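Local coordinates for protein probable chitinase A (Chromobacterium violaceum, PDB 4TX8) that probably hydrolyses chitin as a secreted family 18 glycoside hydrolase, with a small carbohydrate-binding module ahead of its calcium-binding catalytic barrel, at residues A[223-226]-A[230-233]; A[259-264]-A[289-294]. One frame throughout, in Å; residues are numbered along the deposited sequence.

Contact 1. Residues A[223-226]-A[230-233]; sequences SGIV and PVVS
Val231, in the first turn of helix 230-246, carries most of the contact with the loop 223-226, and its CG1 methyl does the touching. That methyl lies 3.6 Å from Gly224 O and 3.9 Å from Ser223 O, so it packs against two successive backbone carbonyls. A chi1 of 54° sets CG1 between the backbone N and the carbonyl carbon and directs it at the loop. The same methyl also meets the flank of Ile225, with Val231 CG1 4.3 Å from Ile225 CG1. Val232 follows with its CG2 branch, which comes to 3.5 Å from Val226 O and makes a looser contact with Ile225 CG2. No hydrogen bond joins the two segments, and the match rests on methyl groups against carbonyls and on apolar packing. Ile225 and Val232 both continue onto Ile278 of helix 276-281, while Ser223 OG is hydrogen-bonded to Leu219 O, earlier in the same loop, and to Val188 N. Glu220, a calcium ligand, touches Ile225 from earlier in the same loop. This is the beta-alpha connection of a TIM barrel, where the loop after strand 214-218 folds back on the start of the helix that follows it.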
loop_
_atom_site.group_PDB
_atom_site.type_symbol
_atom_site.label_atom_id
_atom_site.label_comp_id
_atom_site.label_asym_id
_atom_site.label_seq_id
_atom_site.Cartn_x
_atom_site.Cartn_y
_atom_site.Cartn_z
ATOM N N SER A 223 -3.154 -16.668 -4.172
ATOM C CA SER A 223 -4.492 -16.998 -4.657
ATOM C C SER A 223 -4.506 -17.594 -6.064
ATOM O O SER A 223 -5.571 -17.767 -6.653
ATOM C CB SER A 223 -5.383 -15.757 -4.618
ATOM O OG SER A 223 -5.507 -15.266 -3.295
ATOM N N GLY A 224 -3.330 -17.910 -6.595
ATOM C CA GLY A 224 -3.232 -18.567 -7.887
ATOM C C GLY A 224 -3.823 -17.740 -9.012
ATOM O O GLY A 224 -4.561 -18.249 -9.858
ATOM N N ILE A 225 -3.509 -16.451 -9.020
ATOM C CA ILE A 225 -3.998 -15.583 -10.075
ATOM C C ILE A 225 -3.098 -15.737 -11.295
ATOM O O ILE A 225 -2.039 -15.113 -11.396
ATOM C CB ILE A 225 -4.076 -14.117 -9.612
ATOM C CG1 ILE A 225 -5.101 -13.998 -8.479
ATOM C CG2 ILE A 225 -4.463 -13.205 -10.770
ATOM C CD1 ILE A 225 -5.372 -12.582 -8.032
ATOM N N VAL A 226 -3.523 -16.619 -12.195
ATOM C CA VAL A 226 -2.833 -16.857 -13.451
ATOM C C VAL A 226 -3.828 -16.731 -14.596
ATOM O O VAL A 226 -5.040 -16.800 -14.382
ATOM C CB VAL A 226 -2.166 -18.249 -13.497
ATOM C CG1 VAL A 226 -1.108 -18.377 -12.409
ATOM C CG2 VAL A 226 -3.210 -19.345 -13.370
ATOM N N PRO A 230 -10.126 -19.661 -12.968
ATOM C CA PRO A 230 -11.487 -19.282 -12.569
ATOM C C PRO A 230 -11.532 -18.097 -11.602
ATOM O O PRO A 230 -12.495 -17.332 -11.629
ATOM C CB PRO A 230 -12.014 -20.551 -11.894
ATOM C CG PRO A 230 -11.277 -21.652 -12.564
ATOM C CD PRO A 230 -9.896 -21.109 -12.819
ATOM N N VAL A 231 -10.504 -17.947 -10.771
ATOM C CA VAL A 231 -10.463 -16.878 -9.778
ATOM C C VAL A 231 -10.508 -15.494 -10.434
ATOM O O VAL A 231 -11.062 -14.551 -9.870
ATOM C CB VAL A 231 -9.200 -16.991 -8.882
ATOM C CG1 VAL A 231 -7.934 -17.048 -9.726
ATOM C CG2 VAL A 231 -9.135 -15.846 -7.872
ATOM N N VAL A 232 -9.944 -15.383 -11.632
ATOM C CA VAL A 232 -9.905 -14.112 -12.351
ATOM C C VAL A 232 -11.311 -13.556 -12.595
ATOM O O VAL A 232 -11.584 -12.391 -12.301
ATOM C CB VAL A 232 -9.174 -14.258 -13.698
ATOM C CG1 VAL A 232 -9.259 -12.969 -14.493
ATOM C CG2 VAL A 232 -7.721 -14.660 -13.472
ATOM N N SER A 233 -12.200 -14.396 -13.116
ATOM C CA SER A 233 -13.587 -13.997 -13.350
ATOM C C SER A 233 -14.374 -13.894 -12.050
ATOM O O SER A 233 -15.153 -12.961 -11.859
ATOM C CB SER A 233 -14.285 -14.986 -14.287
ATOM O OG SER A 233 -13.726 -14.939 -15.584
#

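Contact 2. Residues A[259-264]-A[289-294]; sequences PYVQGG and IHVQYY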
loop_
_atom_site.group_PDB
_atom_site.type_symbol
_atom_site.label_atom_id
_atom_site.label_comp_id
_atom_site.label_asym_id
_atom_site.label_seq_id
_atom_site.Cartn_x
_atom_site.Cartn_y
_atom_site.Cartn_z
ATOM N N PRO A 259 4.679 -7.566 -12.413
ATOM C CA PRO A 259 4.533 -8.624 -13.426
ATOM C C PRO A 259 3.078 -9.007 -13.723
ATOM O O PRO A 259 2.779 -9.417 -14.846
ATOM C CB PRO A 259 5.275 -9.809 -12.801
ATOM C CG PRO A 259 6.296 -9.186 -11.926
ATOM C CD PRO A 259 5.633 -7.963 -11.357
ATOM N N TYR A 260 2.193 -8.864 -12.740
ATOM C CA TYR A 260 0.783 -9.205 -12.922
ATOM C C TYR A 260 0.040 -8.183 -13.777
ATOM O O TYR A 260 -1.063 -8.454 -14.255
ATOM C CB TYR A 260 0.078 -9.330 -11.569
ATOM C CG TYR A 260 0.516 -10.511 -10.735
ATOM C CD1 TYR A 260 1.678 -10.457 -9.974
ATOM C CD2 TYR A 260 -0.240 -11.675 -10.696
ATOM C CE1 TYR A 260 2.078 -11.538 -9.201
ATOM C CE2 TYR A 260 0.150 -12.756 -9.929
ATOM C CZ TYR A 260 1.309 -12.683 -9.186
ATOM O OH TYR A 260 1.698 -13.759 -8.424
ATOM N N VAL A 261 0.634 -7.006 -13.956
ATOM C CA VAL A 261 -0.031 -5.926 -14.675
ATOM C C VAL A 261 0.765 -5.512 -15.915
ATOM O O VAL A 261 0.513 -6.016 -17.009
ATOM C CB VAL A 261 -0.259 -4.708 -13.757
ATOM C CG1 VAL A 261 -1.079 -3.637 -14.468
ATOM C CG2 VAL A 261 -0.972 -5.147 -12.490
ATOM N N GLN A 262 1.732 -4.613 -15.744
ATOM C CA GLN A 262 2.500 -4.108 -16.879
ATOM C C GLN A 262 3.329 -5.208 -17.540
ATOM O O GLN A 262 3.717 -5.082 -18.703
ATOM C CB GLN A 262 3.406 -2.953 -16.447
ATOM C CG GLN A 262 2.649 -1.693 -16.023
ATOM C CD GLN A 262 2.424 -1.620 -14.521
ATOM O OE1 GLN A 262 2.492 -2.634 -13.826
ATOM N NE2 GLN A 262 2.167 -0.415 -14.013
ATOM N N GLY A 263 3.586 -6.289 -16.806
ATOM C CA GLY A 263 4.269 -7.444 -17.363
ATOM C C GLY A 263 3.563 -8.003 -18.589
ATOM O O GLY A 263 4.196 -8.586 -19.467
ATOM N N GLY A 264 2.247 -7.810 -18.648
ATOM C CA GLY A 264 1.441 -8.272 -19.766
ATOM C C GLY A 264 1.854 -7.697 -21.108
ATOM O O GLY A 264 1.582 -8.287 -22.156
ATOM N N ILE A 289 -5.500 2.063 -8.166
ATOM C CA ILE A 289 -4.568 0.951 -8.218
ATOM C C ILE A 289 -3.163 1.486 -7.992
ATOM O O ILE A 289 -2.726 2.423 -8.659
ATOM C CB ILE A 289 -4.635 0.174 -9.553
ATOM C CG1 ILE A 289 -3.538 -0.895 -9.587
ATOM C CG2 ILE A 289 -4.525 1.114 -10.752
ATOM C CD1 ILE A 289 -3.609 -1.816 -10.781
ATOM N N HIS A 290 -2.473 0.915 -7.013
ATOM C CA HIS A 290 -1.087 1.272 -6.762
ATOM C C HIS A 290 -0.220 0.029 -6.876
ATOM O O HIS A 290 -0.062 -0.736 -5.919
ATOM C CB HIS A 290 -0.925 1.940 -5.395
ATOM C CG HIS A 290 -1.886 1.449 -4.357
ATOM N ND1 HIS A 290 -1.967 0.127 -3.981
ATOM C CD2 HIS A 290 -2.799 2.112 -3.607
ATOM C CE1 HIS A 290 -2.893 -0.008 -3.045
ATOM N NE2 HIS A 290 -3.410 1.182 -2.800
ATOM N N VAL A 291 0.317 -0.172 -8.072
ATOM C CA VAL A 291 1.164 -1.314 -8.365
ATOM C C VAL A 291 2.405 -1.284 -7.477
ATOM O O VAL A 291 2.954 -0.223 -7.183
ATOM C CB VAL A 291 1.552 -1.338 -9.862
ATOM C CG1 VAL A 291 2.788 -2.189 -10.111
ATOM C CG2 VAL A 291 0.382 -1.837 -10.695
ATOM N N GLN A 292 2.820 -2.457 -7.015
ATOM C CA GLN A 292 4.025 -2.574 -6.214
ATOM C C GLN A 292 5.246 -2.602 -7.127
ATOM O O GLN A 292 5.489 -3.575 -7.836
ATOM C CB GLN A 292 3.957 -3.827 -5.331
ATOM C CG GLN A 292 2.817 -3.775 -4.307
ATOM C CD GLN A 292 2.522 -5.117 -3.652
ATOM O OE1 GLN A 292 3.120 -6.134 -3.991
ATOM N NE2 GLN A 292 1.596 -5.118 -2.701
ATOM N N TYR A 293 6.004 -1.514 -7.123
ATOM C CA TYR A 293 7.212 -1.444 -7.931
ATOM C C TYR A 293 8.425 -1.846 -7.103
ATOM O O TYR A 293 9.431 -1.136 -7.066
ATOM C CB TYR A 293 7.384 -0.043 -8.515
ATOM C CG TYR A 293 6.250 0.341 -9.433
ATOM C CD1 TYR A 293 6.221 -0.098 -10.749
ATOM C CD2 TYR A 293 5.199 1.131 -8.982
ATOM C CE1 TYR A 293 5.176 0.242 -11.595
ATOM C CE2 TYR A 293 4.156 1.475 -9.818
ATOM C CZ TYR A 293 4.149 1.030 -11.123
ATOM O OH TYR A 293 3.107 1.376 -11.954
ATOM N N TYR A 294 8.319 -2.988 -6.430
ATOM C CA TYR A 294 9.448 -3.522 -5.677
ATOM C C TYR A 294 9.442 -5.044 -5.662
ATOM O O TYR A 294 8.427 -5.675 -5.969
ATOM C CB TYR A 294 9.464 -2.981 -4.240
ATOM C CG TYR A 294 8.127 -2.939 -3.518
ATOM C CD1 TYR A 294 7.250 -1.876 -3.703
ATOM C CD2 TYR A 294 7.759 -3.940 -2.623
ATOM C CE1 TYR A 294 6.040 -1.819 -3.041
ATOM C CE2 TYR A 294 6.547 -3.890 -1.950
ATOM C CZ TYR A 294 5.694 -2.826 -2.167
ATOM O OH TYR A 294 4.488 -2.758 -1.511
#
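This contact joins the loop after one strand of the GH18 TIM barrel, 251-254, to the next strand, 288-292, and the residues just past it, with all four touching residues buried. Val261 CG2 meets Val291 CG2 at 4.0 Å, an apolar touch between two valine side chains that meet at a slant. Next to it, Gln262 comes to meet the same strand residue from the opposite direction. Its side chain bends at chi2 (95°), which swings the amide off the line of the chain toward Val291 and Tyr293. The carbonyl end faces methyl groups, with Gln262 OE1 3.8 Å from Val291 CG1 and 3.9 Å from Val291 CG2. This oxygen is buried and has no hydrogen-bonding partner in the model. The nitrogen end does better. Gln262 NE2 arrives at the edge of the Tyr293 ring, near its plane, and gives a weak hydrogen bond to Tyr293 OH at 2.9 Å, bent to 118° at the hydrogen. Amide and ring planes are 55° apart. The stronger partner of NE2 is Gly319 O, so the amide nitrogen bridges the phenol and helix 313-325. Val291 CG1 also lies over one face of the Tyr293 ring, displaced toward its rim, and thus packs against both the phenol ring and the glutamine. Leu323 of helix 313-325 touches Val261, Gln262 and Val291 alike, while strand 345-350 brings Phe347 against Tyr293; the contact is therefore held between that helix and the neighbouring barrel strand.

How the contacts relate
Contact 1 closes before contact 2 opens along the chain, and their centres lie 16 Å apart. They meet directly where Ile225 O packs against Tyr260 CE2 at 3.5 Å, joining the loops that follow strands 214-218 and 251-254. Both lie a shell out from the calcium site of Asp218, Glu220 and Ala255: the ion is about 8 Å from the side chains of Ile225 in contact 1 and Val291 in contact 2. Asp218 and Glu220 end the DxxDxDxE signature of family 18, whose last glutamate is the acid in relatives, so this site is probably the catalytic centre. Glu220 touches Ile225 and Tyr260, and Gln292 NE2 of contact 2 bonds Asp218 OD1.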